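Local atomic coordinates of aryl acylamidase (bacterium CSBL00001, PDB entry 4YJ6), a protein that probably hydrolyses aryl acylamides to an aromatic amine and a carboxylate, as a member of the amidase signature family. Residues 74-79 against 238-243; 292-297 against 302-307; 43-48 against 154-159; 375-380 against 436-441. All coordinates share one frame; numbering follows the deposited sequence.

Interaction 1 (74-79 against 238-243)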
loop_
_atom_site.group_PDB
_atom_site.type_symbol
_atom_site.label_atom_id
_atom_site.label_comp_id
_atom_site.label_asym_id
_atom_site.label_seq_id
_atom_site.Cartn_x
_atom_site.Cartn_y
_atom_site.Cartn_z
ATOM N N GLY A 74 17.291 17.999 1.496
ATOM C CA GLY A 74 15.871 17.836 1.248
ATOM C C GLY A 74 15.016 17.700 2.496
ATOM O O GLY A 74 15.495 17.611 3.634
HETATM N N MSE A 75 13.707 17.678 2.281
HETATM C CA MSE A 75 12.799 17.747 3.423
HETATM C C MSE A 75 12.704 16.421 4.200
HETATM O O MSE A 75 12.147 16.377 5.306
HETATM C CB MSE A 75 11.420 18.234 2.967
HETATM C CG MSE A 75 10.512 17.220 2.385
HETATM SE SE MSE A 75 8.821 18.163 1.807
HETATM C CE MSE A 75 9.782 19.021 0.282
ATOM N N LEU A 76 13.199 15.330 3.615
ATOM C CA LEU A 76 13.260 14.044 4.316
ATOM C C LEU A 76 14.720 13.628 4.510
ATOM O O LEU A 76 15.049 12.453 4.574
ATOM C CB LEU A 76 12.511 12.955 3.531
ATOM C CG LEU A 76 10.992 13.146 3.531
ATOM C CD1 LEU A 76 10.365 12.027 2.671
ATOM C CD2 LEU A 76 10.441 13.081 4.921
ATOM N N ALA A 77 15.605 14.603 4.630
ATOM C CA ALA A 77 17.024 14.270 4.687
ATOM C C ALA A 77 17.370 13.248 5.773
ATOM O O ALA A 77 17.158 13.474 6.979
ATOM C CB ALA A 77 17.883 15.569 4.862
ATOM N N GLY A 78 17.900 12.118 5.331
ATOM C CA GLY A 78 18.373 11.082 6.229
ATOM C C GLY A 78 17.337 10.024 6.596
ATOM O O GLY A 78 17.661 9.065 7.262
ATOM N N VAL A 79 16.091 10.188 6.168
ATOM C CA VAL A 79 15.069 9.205 6.535
ATOM C C VAL A 79 15.303 7.942 5.722
ATOM O O VAL A 79 15.291 7.999 4.500
ATOM C CB VAL A 79 13.674 9.755 6.208
ATOM C CG1 VAL A 79 12.585 8.651 6.411
ATOM C CG2 VAL A 79 13.388 10.958 7.073
HETATM N N MSE A 238 3.722 12.433 1.952
HETATM C CA MSE A 238 2.837 12.903 0.890
HETATM C C MSE A 238 3.240 14.275 0.396
HETATM O O MSE A 238 3.068 14.575 -0.769
HETATM C CB MSE A 238 1.376 12.952 1.389
HETATM C CG MSE A 238 0.770 11.573 1.514
HETATM SE SE MSE A 238 0.830 10.625 -0.176
HETATM C CE MSE A 238 -0.138 11.861 -1.359
ATOM N N ASN A 239 3.766 15.130 1.267
ATOM C CA ASN A 239 4.270 16.415 0.790
ATOM C C ASN A 239 5.385 16.250 -0.237
ATOM O O ASN A 239 5.508 17.069 -1.134
ATOM C CB ASN A 239 4.754 17.279 1.960
ATOM C CG ASN A 239 3.626 18.085 2.574
ATOM O OD1 ASN A 239 2.511 18.106 2.051
ATOM N ND2 ASN A 239 3.931 18.802 3.636
ATOM N N VAL A 240 6.168 15.187 -0.098
ATOM C CA VAL A 240 7.191 14.876 -1.077
ATOM C C VAL A 240 6.614 14.195 -2.319
ATOM O O VAL A 240 6.990 14.530 -3.428
ATOM C CB VAL A 240 8.288 13.982 -0.429
ATOM C CG1 VAL A 240 9.304 13.378 -1.510
ATOM C CG2 VAL A 240 9.067 14.811 0.604
ATOM N N LEU A 241 5.711 13.243 -2.120
ATOM C CA LEU A 241 5.278 12.360 -3.215
ATOM C C LEU A 241 4.315 13.047 -4.151
ATOM O O LEU A 241 4.355 12.797 -5.362
ATOM C CB LEU A 241 4.580 11.103 -2.645
ATOM C CG LEU A 241 5.565 10.107 -1.975
ATOM C CD1 LEU A 241 4.775 9.037 -1.223
ATOM C CD2 LEU A 241 6.502 9.457 -3.026
ATOM N N HIS A 242 3.410 13.873 -3.632
ATOM C CA HIS A 242 2.366 14.430 -4.510
ATOM C C HIS A 242 2.950 15.496 -5.440
ATOM O O HIS A 242 4.034 16.059 -5.186
ATOM C CB HIS A 242 1.174 14.987 -3.709
ATOM C CG HIS A 242 1.332 16.421 -3.310
ATOM N ND1 HIS A 242 2.169 16.814 -2.287
ATOM C CD2 HIS A 242 0.736 17.549 -3.771
ATOM C CE1 HIS A 242 2.104 18.131 -2.150
ATOM N NE2 HIS A 242 1.239 18.596 -3.035
ATOM N N GLY A 243 2.215 15.771 -6.520
ATOM C CA GLY A 243 2.506 16.922 -7.356
ATOM C C GLY A 243 2.427 16.637 -8.851
ATOM O O GLY A 243 2.509 15.507 -9.298
#

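Interaction 2 (292-297 against 302-307)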
loop_
_atom_site.group_PDB
_atom_site.type_symbol
_atom_site.label_atom_id
_atom_site.label_comp_id
_atom_site.label_asym_id
_atom_site.label_seq_id
_atom_site.Cartn_x
_atom_site.Cartn_y
_atom_site.Cartn_z
ATOM N N LYS A 292 -17.408 0.155 16.789
ATOM C CA LYS A 292 -16.844 0.820 17.953
ATOM C C LYS A 292 -15.965 1.982 17.511
ATOM O O LYS A 292 -16.063 3.094 18.029
ATOM C CB LYS A 292 -16.002 -0.191 18.724
ATOM C CG LYS A 292 -15.592 0.238 20.115
ATOM C CD LYS A 292 -15.071 -0.977 20.902
ATOM C CE LYS A 292 -15.229 -0.804 22.408
ATOM N NZ LYS A 292 -15.009 -2.120 23.108
ATOM N N ALA A 293 -15.107 1.728 16.526
ATOM C CA ALA A 293 -14.176 2.756 16.069
ATOM C C ALA A 293 -14.905 3.969 15.539
ATOM O O ALA A 293 -14.494 5.084 15.764
ATOM C CB ALA A 293 -13.237 2.191 14.996
ATOM N N ALA A 294 -16.016 3.750 14.844
ATOM C CA ALA A 294 -16.771 4.852 14.276
ATOM C C ALA A 294 -17.272 5.799 15.355
ATOM O O ALA A 294 -17.397 7.001 15.141
ATOM C CB ALA A 294 -17.967 4.316 13.465
ATOM N N ARG A 295 -17.546 5.259 16.531
ATOM C CA ARG A 295 -18.079 6.069 17.613
ATOM C C ARG A 295 -17.035 6.996 18.184
ATOM O O ARG A 295 -17.372 7.979 18.842
ATOM C CB ARG A 295 -18.675 5.174 18.694
ATOM C CG ARG A 295 -20.055 4.651 18.235
ATOM C CD ARG A 295 -20.539 3.536 19.073
ATOM N NE ARG A 295 -21.976 3.340 18.866
ATOM C CZ ARG A 295 -22.516 2.541 17.953
ATOM N NH1 ARG A 295 -21.750 1.837 17.118
ATOM N NH2 ARG A 295 -23.858 2.437 17.898
ATOM N N VAL A 296 -15.765 6.722 17.896
ATOM C CA VAL A 296 -14.715 7.647 18.323
ATOM C C VAL A 296 -14.993 9.012 17.715
ATOM O O VAL A 296 -14.804 10.045 18.359
ATOM C CB VAL A 296 -13.320 7.127 17.943
ATOM C CG1 VAL A 296 -12.218 8.220 18.207
ATOM C CG2 VAL A 296 -13.021 5.824 18.708
ATOM N N PHE A 297 -15.486 9.025 16.477
ATOM C CA PHE A 297 -15.720 10.292 15.801
ATOM C C PHE A 297 -16.904 11.070 16.382
ATOM O O PHE A 297 -16.892 12.291 16.376
ATOM C CB PHE A 297 -15.952 10.052 14.324
ATOM C CG PHE A 297 -14.706 9.599 13.609
ATOM C CD1 PHE A 297 -13.657 10.474 13.409
ATOM C CD2 PHE A 297 -14.579 8.301 13.153
ATOM C CE1 PHE A 297 -12.478 10.041 12.743
ATOM C CE2 PHE A 297 -13.406 7.880 12.491
ATOM C CZ PHE A 297 -12.375 8.759 12.292
ATOM N N ALA A 302 -18.194 14.931 15.395
ATOM C CA ALA A 302 -18.742 14.587 14.085
ATOM C C ALA A 302 -20.092 13.888 14.241
ATOM O O ALA A 302 -20.419 13.381 15.317
ATOM C CB ALA A 302 -17.761 13.671 13.305
ATOM N N HIS A 303 -20.859 13.834 13.158
ATOM C CA HIS A 303 -22.139 13.122 13.160
ATOM C C HIS A 303 -21.980 11.893 12.301
ATOM O O HIS A 303 -21.608 12.012 11.143
ATOM C CB HIS A 303 -23.230 14.031 12.607
ATOM C CG HIS A 303 -23.213 15.401 13.214
ATOM N ND1 HIS A 303 -22.592 16.480 12.611
ATOM C CD2 HIS A 303 -23.678 15.850 14.405
ATOM C CE1 HIS A 303 -22.704 17.541 13.393
ATOM N NE2 HIS A 303 -23.362 17.187 14.484
ATOM N N VAL A 304 -22.206 10.722 12.878
ATOM C CA VAL A 304 -21.982 9.475 12.149
ATOM C C VAL A 304 -23.322 8.768 11.994
ATOM O O VAL A 304 -24.091 8.679 12.970
ATOM C CB VAL A 304 -21.018 8.539 12.907
ATOM C CG1 VAL A 304 -20.795 7.239 12.136
ATOM C CG2 VAL A 304 -19.651 9.238 13.185
ATOM N N GLU A 305 -23.602 8.259 10.799
ATOM C CA GLU A 305 -24.798 7.414 10.618
ATOM C C GLU A 305 -24.539 6.338 9.574
ATOM O O GLU A 305 -23.690 6.513 8.676
ATOM C CB GLU A 305 -26.018 8.261 10.236
ATOM C CG GLU A 305 -25.959 8.802 8.846
ATOM C CD GLU A 305 -27.037 9.870 8.539
ATOM O OE1 GLU A 305 -27.089 10.924 9.216
ATOM O OE2 GLU A 305 -27.787 9.679 7.577
ATOM N N PHE A 306 -25.224 5.209 9.696
ATOM C CA PHE A 306 -25.138 4.160 8.683
ATOM C C PHE A 306 -25.678 4.612 7.335
ATOM O O PHE A 306 -26.654 5.359 7.262
ATOM C CB PHE A 306 -25.876 2.880 9.145
ATOM C CG PHE A 306 -25.159 2.130 10.215
ATOM C CD1 PHE A 306 -24.142 1.235 9.887
ATOM C CD2 PHE A 306 -25.477 2.306 11.552
ATOM C CE1 PHE A 306 -23.464 0.539 10.878
ATOM C CE2 PHE A 306 -24.790 1.600 12.556
ATOM C CZ PHE A 306 -23.784 0.724 12.217
ATOM N N VAL A 307 -24.967 4.226 6.270
ATOM C CA VAL A 307 -25.394 4.519 4.908
ATOM C C VAL A 307 -25.444 3.244 4.065
ATOM O O VAL A 307 -24.714 2.282 4.299
ATOM C CB VAL A 307 -24.439 5.562 4.217
ATOM C CG1 VAL A 307 -24.486 6.856 4.971
ATOM C CG2 VAL A 307 -22.976 5.024 4.128
#

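Interaction 3 (43-48 against 154-159)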
loop_
_atom_site.group_PDB
_atom_site.type_symbol
_atom_site.label_atom_id
_atom_site.label_comp_id
_atom_site.label_asym_id
_atom_site.label_seq_id
_atom_site.Cartn_x
_atom_site.Cartn_y
_atom_site.Cartn_z
ATOM N N PRO A 43 15.332 -11.583 9.009
ATOM C CA PRO A 43 15.320 -13.027 8.724
ATOM C C PRO A 43 13.982 -13.704 8.996
ATOM O O PRO A 43 13.577 -14.523 8.179
ATOM C CB PRO A 43 16.409 -13.582 9.659
ATOM C CG PRO A 43 17.430 -12.466 9.672
ATOM C CD PRO A 43 16.575 -11.175 9.704
ATOM N N GLY A 44 13.298 -13.370 10.086
ATOM C CA GLY A 44 11.997 -13.962 10.348
ATOM C C GLY A 44 10.889 -13.397 9.464
ATOM O O GLY A 44 10.011 -14.135 8.999
ATOM N N LEU A 45 10.926 -12.092 9.238
ATOM C CA LEU A 45 9.886 -11.426 8.454
ATOM C C LEU A 45 9.952 -11.720 6.960
ATOM O O LEU A 45 8.919 -11.793 6.324
ATOM C CB LEU A 45 9.968 -9.904 8.622
ATOM C CG LEU A 45 9.896 -9.340 10.027
ATOM C CD1 LEU A 45 10.079 -7.832 9.868
ATOM C CD2 LEU A 45 8.584 -9.738 10.767
ATOM N N ASN A 46 11.151 -11.824 6.387
ATOM C CA ASN A 46 11.333 -12.080 4.964
ATOM C C ASN A 46 10.648 -10.986 4.152
ATOM O O ASN A 46 9.936 -11.268 3.189
ATOM C CB ASN A 46 10.814 -13.479 4.577
ATOM C CG ASN A 46 11.217 -13.920 3.172
ATOM O OD1 ASN A 46 12.356 -13.712 2.715
ATOM N ND2 ASN A 46 10.281 -14.573 2.474
ATOM N N ALA A 47 10.907 -9.744 4.548
ATOM C CA ALA A 47 10.314 -8.576 3.889
ATOM C C ALA A 47 11.231 -7.998 2.803
ATOM O O ALA A 47 10.762 -7.446 1.830
ATOM C CB ALA A 47 9.991 -7.496 4.950
ATOM N N VAL A 48 12.543 -8.126 2.977
ATOM C CA VAL A 48 13.498 -7.505 2.047
ATOM C C VAL A 48 13.889 -8.479 0.949
ATOM O O VAL A 48 14.227 -9.628 1.231
ATOM C CB VAL A 48 14.742 -6.998 2.829
ATOM C CG1 VAL A 48 15.816 -6.439 1.869
ATOM C CG2 VAL A 48 14.330 -5.965 3.861
ATOM N N PHE A 154 3.256 -9.242 13.999
ATOM C CA PHE A 154 2.406 -9.513 15.175
ATOM C C PHE A 154 2.303 -11.008 15.495
ATOM O O PHE A 154 1.908 -11.383 16.603
ATOM C CB PHE A 154 1.016 -8.897 14.978
ATOM C CG PHE A 154 0.983 -7.454 15.309
ATOM C CD1 PHE A 154 0.502 -7.007 16.523
ATOM C CD2 PHE A 154 1.519 -6.538 14.420
ATOM C CE1 PHE A 154 0.532 -5.673 16.842
ATOM C CE2 PHE A 154 1.568 -5.214 14.722
ATOM C CZ PHE A 154 1.087 -4.761 15.922
ATOM N N ASN A 155 2.607 -11.847 14.518
ATOM C CA ASN A 155 2.651 -13.296 14.696
ATOM C C ASN A 155 3.171 -13.902 13.401
ATOM O O ASN A 155 2.486 -13.932 12.381
ATOM C CB ASN A 155 1.258 -13.856 15.059
ATOM C CG ASN A 155 1.293 -15.352 15.323
ATOM O OD1 ASN A 155 2.163 -16.055 14.816
ATOM N ND2 ASN A 155 0.347 -15.839 16.121
ATOM N N LEU A 156 4.424 -14.362 13.413
ATOM C CA LEU A 156 5.057 -14.815 12.173
ATOM C C LEU A 156 4.403 -16.038 11.520
ATOM O O LEU A 156 4.723 -16.370 10.408
ATOM C CB LEU A 156 6.579 -15.055 12.375
ATOM C CG LEU A 156 7.452 -13.788 12.361
ATOM C CD1 LEU A 156 7.019 -12.817 13.442
ATOM C CD2 LEU A 156 8.892 -14.197 12.580
ATOM N N ASP A 157 3.481 -16.706 12.203
ATOM C CA ASP A 157 2.740 -17.806 11.572
ATOM C C ASP A 157 1.744 -17.264 10.552
ATOM O O ASP A 157 1.218 -18.019 9.747
ATOM C CB ASP A 157 1.968 -18.620 12.632
ATOM C CG ASP A 157 2.888 -19.450 13.541
ATOM O OD1 ASP A 157 4.022 -19.757 13.127
ATOM O OD2 ASP A 157 2.445 -19.796 14.661
ATOM N N PHE A 158 1.505 -15.958 10.605
ATOM C CA PHE A 158 0.517 -15.300 9.740
ATOM C C PHE A 158 1.188 -14.420 8.706
ATOM O O PHE A 158 2.333 -14.020 8.867
ATOM C CB PHE A 158 -0.443 -14.468 10.592
ATOM C CG PHE A 158 -1.368 -15.323 11.426
ATOM C CD1 PHE A 158 -0.953 -15.828 12.641
ATOM C CD2 PHE A 158 -2.619 -15.660 10.956
ATOM C CE1 PHE A 158 -1.801 -16.636 13.409
ATOM C CE2 PHE A 158 -3.475 -16.470 11.714
ATOM C CZ PHE A 158 -3.058 -16.953 12.936
ATOM N N ASN A 159 0.462 -14.136 7.638
ATOM C CA ASN A 159 1.000 -13.349 6.523
ATOM C C ASN A 159 0.835 -11.859 6.810
ATOM O O ASN A 159 -0.067 -11.447 7.560
ATOM C CB ASN A 159 0.242 -13.744 5.259
ATOM C CG ASN A 159 0.930 -13.300 3.999
ATOM O OD1 ASN A 159 0.545 -12.312 3.370
ATOM N ND2 ASN A 159 1.934 -14.055 3.592
#

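Interaction 4 (375-380 against 436-441)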
loop_
_atom_site.group_PDB
_atom_site.type_symbol
_atom_site.label_atom_id
_atom_site.label_comp_id
_atom_site.label_asym_id
_atom_site.label_seq_id
_atom_site.Cartn_x
_atom_site.Cartn_y
_atom_site.Cartn_z
ATOM N N GLN A 375 -16.490 -1.899 -17.676
ATOM C CA GLN A 375 -16.489 -0.439 -17.583
ATOM C C GLN A 375 -17.804 0.104 -17.042
ATOM O O GLN A 375 -17.818 1.078 -16.281
ATOM C CB GLN A 375 -16.215 0.170 -18.958
ATOM C CG GLN A 375 -14.754 -0.055 -19.411
ATOM C CD GLN A 375 -14.522 0.274 -20.872
ATOM O OE1 GLN A 375 -15.455 0.519 -21.622
ATOM N NE2 GLN A 375 -13.268 0.248 -21.281
ATOM N N LEU A 376 -18.925 -0.505 -17.440
ATOM C CA LEU A 376 -20.228 -0.131 -16.887
ATOM C C LEU A 376 -20.309 -0.451 -15.387
ATOM O O LEU A 376 -20.793 0.341 -14.607
ATOM C CB LEU A 376 -21.323 -0.896 -17.652
ATOM C CG LEU A 376 -22.724 -0.768 -17.012
ATOM C CD1 LEU A 376 -23.186 0.690 -17.048
ATOM C CD2 LEU A 376 -23.709 -1.653 -17.770
ATOM N N LEU A 377 -19.809 -1.620 -14.992
ATOM C CA LEU A 377 -19.767 -1.993 -13.580
ATOM C C LEU A 377 -18.961 -0.948 -12.801
ATOM O O LEU A 377 -19.388 -0.469 -11.765
ATOM C CB LEU A 377 -19.183 -3.418 -13.412
ATOM C CG LEU A 377 -19.057 -3.959 -11.965
ATOM C CD1 LEU A 377 -19.106 -5.494 -11.931
ATOM C CD2 LEU A 377 -17.749 -3.486 -11.281
ATOM N N ARG A 378 -17.791 -0.601 -13.324
ATOM C CA ARG A 378 -16.936 0.364 -12.673
ATOM C C ARG A 378 -17.644 1.713 -12.524
ATOM O O ARG A 378 -17.566 2.352 -11.472
ATOM C CB ARG A 378 -15.632 0.526 -13.499
ATOM C CG ARG A 378 -14.617 1.440 -12.832
ATOM C CD ARG A 378 -13.399 1.578 -13.713
ATOM N NE ARG A 378 -12.381 2.410 -13.070
ATOM C CZ ARG A 378 -11.218 2.682 -13.629
ATOM N NH1 ARG A 378 -10.924 2.134 -14.800
ATOM N NH2 ARG A 378 -10.339 3.454 -12.997
ATOM N N THR A 379 -18.326 2.130 -13.580
ATOM C CA THR A 379 -19.059 3.402 -13.570
ATOM C C THR A 379 -20.116 3.375 -12.467
ATOM O O THR A 379 -20.280 4.311 -11.712
ATOM C CB THR A 379 -19.764 3.643 -14.922
ATOM O OG1 THR A 379 -18.789 3.738 -15.976
ATOM C CG2 THR A 379 -20.608 4.934 -14.860
ATOM N N THR A 380 -20.815 2.255 -12.364
ATOM C CA THR A 380 -21.870 2.095 -11.371
ATOM C C THR A 380 -21.309 2.232 -9.954
ATOM O O THR A 380 -21.895 2.908 -9.089
ATOM C CB THR A 380 -22.566 0.742 -11.559
ATOM O OG1 THR A 380 -23.115 0.698 -12.890
ATOM C CG2 THR A 380 -23.736 0.599 -10.555
ATOM N N THR A 436 -12.139 1.710 -4.322
ATOM C CA THR A 436 -11.576 3.029 -4.661
ATOM C C THR A 436 -10.567 2.935 -5.802
ATOM O O THR A 436 -10.199 3.950 -6.382
ATOM C CB THR A 436 -10.877 3.706 -3.466
ATOM O OG1 THR A 436 -9.736 2.937 -3.091
ATOM C CG2 THR A 436 -11.834 3.795 -2.269
ATOM N N ASN A 437 -10.119 1.734 -6.150
ATOM C CA ASN A 437 -9.391 1.587 -7.417
ATOM C C ASN A 437 -10.367 1.665 -8.597
ATOM O O ASN A 437 -9.993 2.036 -9.685
ATOM C CB ASN A 437 -8.601 0.271 -7.455
ATOM C CG ASN A 437 -7.632 0.177 -6.304
ATOM O OD1 ASN A 437 -7.968 -0.387 -5.268
ATOM N ND2 ASN A 437 -6.439 0.751 -6.462
ATOM N N PHE A 438 -11.631 1.296 -8.380
ATOM C CA PHE A 438 -12.640 1.611 -9.394
ATOM C C PHE A 438 -12.968 3.103 -9.413
ATOM O O PHE A 438 -13.125 3.693 -10.488
ATOM C CB PHE A 438 -13.962 0.891 -9.092
ATOM C CG PHE A 438 -13.926 -0.587 -9.346
ATOM C CD1 PHE A 438 -12.997 -1.153 -10.204
ATOM C CD2 PHE A 438 -14.901 -1.397 -8.773
ATOM C CE1 PHE A 438 -13.017 -2.562 -10.446
ATOM C CE2 PHE A 438 -14.934 -2.768 -9.019
ATOM C CZ PHE A 438 -14.004 -3.347 -9.855
ATOM N N SER A 439 -13.070 3.727 -8.234
ATOM C CA SER A 439 -13.697 5.043 -8.158
ATOM C C SER A 439 -12.799 6.272 -8.076
ATOM O O SER A 439 -13.250 7.365 -8.455
ATOM C CB SER A 439 -14.693 5.081 -6.980
ATOM O OG SER A 439 -14.001 5.173 -5.740
ATOM N N GLY A 440 -11.560 6.096 -7.588
ATOM C CA GLY A 440 -10.560 7.153 -7.647
ATOM C C GLY A 440 -10.479 7.989 -6.375
ATOM O O GLY A 440 -9.640 8.864 -6.263
ATOM N N HIS A 441 -11.334 7.706 -5.404
ATOM C CA HIS A 441 -11.367 8.469 -4.140
ATOM C C HIS A 441 -10.160 8.181 -3.289
ATOM O O HIS A 441 -9.703 7.058 -3.262
ATOM C CB HIS A 441 -12.621 8.040 -3.351
ATOM C CG HIS A 441 -13.887 8.420 -4.030
ATOM N ND1 HIS A 441 -14.360 7.770 -5.159
ATOM C CD2 HIS A 441 -14.759 9.427 -3.778
ATOM C CE1 HIS A 441 -15.464 8.365 -5.560
ATOM N NE2 HIS A 441 -15.724 9.381 -4.750
#

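Interaction 1 (74-79 against 238-243)
Two neighbouring side chains of the loop between helix 53-69 and strand 80-84, Met75 and Leu76, meet a single methyl, CG2 of Val240, near the end of helix 231-241. Packing is tightest at Met75, present as selenomethionine: its CG stands 3.3 Å from Val240 CG2, nearer than usual for two carbons. Its SE follows at 3.6 Å from Val240 CG2, the two side chains running past one another head to tail. Leu76 meets Val240 at a slant on the buried side, with CD1 3.7 Å from Val240 CG2, and Met120 of helix 115-122 touches both residues. Toward solvent the contact thins. There SE, carried outward by an extended chi2 (-178°), comes near Asn239, whose CB lies 4.2 Å from Met75 SE, while the bend at chi3 turns CE away. The amide of Asn239 is engaged instead by Phe258 N and Asp257. The loop has anchors of its own: two successive beta turns, Gly74 to Ala77 and Leu76 to Val79, and bonds from Gly74 N and Met75 N to the carboxylates of Asp124 and Glu123. Polar bonds thus shape each partner separately, while the join between loop and helix rests on dispersion and the exclusion of water.

Interaction 2 (292-297 against 302-307)
Phe297 on helix 284-299 faces Ala302 and Val304 across the short connection into strand 303-306. Its CB does the touching: it lies 4.0 Å from Val304 CG2 and 4.2 Å from Ala302 CB. From CB outward the side chain leaves the contact. A chi1 of -69° folds CG back over the N side of the residue, which turns the ring away from Val304, down to the sheet, where the side chain packs on Ile271 of strand 270-273 and Leu396 of strand 394-398. This is the return half of a beta-alpha-beta unit: strand 270-273, helix 284-299, then strand 303-306, laid parallel to the first at the edge of the large mixed sheet. The turn back is pinned by the backbone, since Ala302 N donates to Phe297 O at 3.1 Å, with an angle of 154° at the hydrogen. Ala302 CB sits against the same oxygen, 3.5 Å from Phe297 O, and its side chain also touches Ile271. One residue pair further along, Val304 spreads its two methyls against the helix. CG2 reaches the Ala294 carbonyl, 3.7 Å from Ala294 O, an oxygen that also accepts from Phe297 N within the helix. CG1, anti to the backbone N (chi1 180°), is directed at the methyl of Ala294, with Val304 CG1 4.3 Å from Ala294 CB. Ala294 in turn rests on Leu273 and Leu396.

Interaction 3 (43-48 against 154-159)
Leu156 reaches from a type I beta turn, Asn155 to Phe158, toward Gly44 and Leu45 at the end of helix 27-45; an Asx turn made by Asn155 reinforces that corner. The two methyls of Leu156 divide the work. CD2 lies over the face of the Gly44 carbonyl group, 3.8 Å from Gly44 O and equally far from Gly44 C. Glycine suits this spot: a beta carbon on Gly44 would stand 2.9 Å from Leu156 CD2, a clash. The other methyl turns to Leu45, whose bond from CA to CB points away from the loop but whose CD2 swings back to lie 4.4 Å from Leu156 CD1, a loose apolar touch with the side chains set across one another. In Leu156, chi1 (-79°) sends CG toward the helix end, and chi2 (59°) then parts the two methyls between Gly44 and Leu45. Arg151 of strand 151-152 ties the site together: its NH1 bonds Gly44 O, its backbone bonds Leu45, and its side chain touches Leu156. The contact is small, plain packing between the helix end and the loop leading to helix 165-172. On the loop side the corner is held by Phe158 N, 2.9 Å from Asn155 O, and by Asp157 N, which donates to Asn155 OD1 at 3.0 Å from a position tilted out of the amide plane, with 157° at the hydrogen.

Interaction 4 (375-380 against 436-441)
The backbones come closest at Arg378 and Phe438, their CA atoms 5.5 Å apart, where the long helix 368-389 passes the C-terminal end of the short helix 434-439. This is helix-helix packing in which a side chain of one helix bonds a carbonyl near the C-terminal end of the other. Arg378 leaves its helix with CG anti to the backbone N (chi1 -175°) and runs fully extended, so that NE donates to Phe438 O at 3.0 Å. The bond is nearly straight, 173° at the hydrogen, and the oxygen meets the guanidinium edge in its plane while offering a lone pair in its own carbonyl plane. NH2 lies 3.6 Å from Asn437 O, approached obliquely and without a hydrogen bond. The positive guanidinium would probably be stabilised by the partial negative charge at the C-terminal end of the helix. Tyr221 adds a cation-pi contact. Nearer its root the Arg378 chain crosses Phe438 obliquely, CG 3.8 Å from Phe438 CB, and the guanidinium and ring planes stand 44° apart. Leu377 CD2 touches the far part of the ring, 3.7 Å from Phe438 CE2, and Trp322 and Met325 of helix 315-339 and Val381 also touch Phe438. A leucine in place of Arg378 would probably leave Phe438 O without this donor and Tyr221 without its cation. The helix runs to Ser439 and Gly440 leaves it with positive phi, though its N still bonds Thr436 O; across that glycine, Ser439 OG and His441 ND1 share a hydrogen bond of 2.7 Å.

From the N terminus, residues 43-48 open interaction 3 and 74-79 open interaction 1; 154-159 then close the first loop and 238-243 the second, so these two contacts cross. One ties the end of helix 27-45 to the loop before helix 165-172, the other the loop before strand 80-84 to helix 231-241. Interaction 2 follows in series as a short local closure at the edge of the large sheet. Interaction 4 closes last, bringing helix 434-439 back to helix 368-389, on the opposite side of the chain's centre from interaction 3. None nests inside another and none touch: interactions 1 and 4 are nearest, about 11 Å between closest atoms.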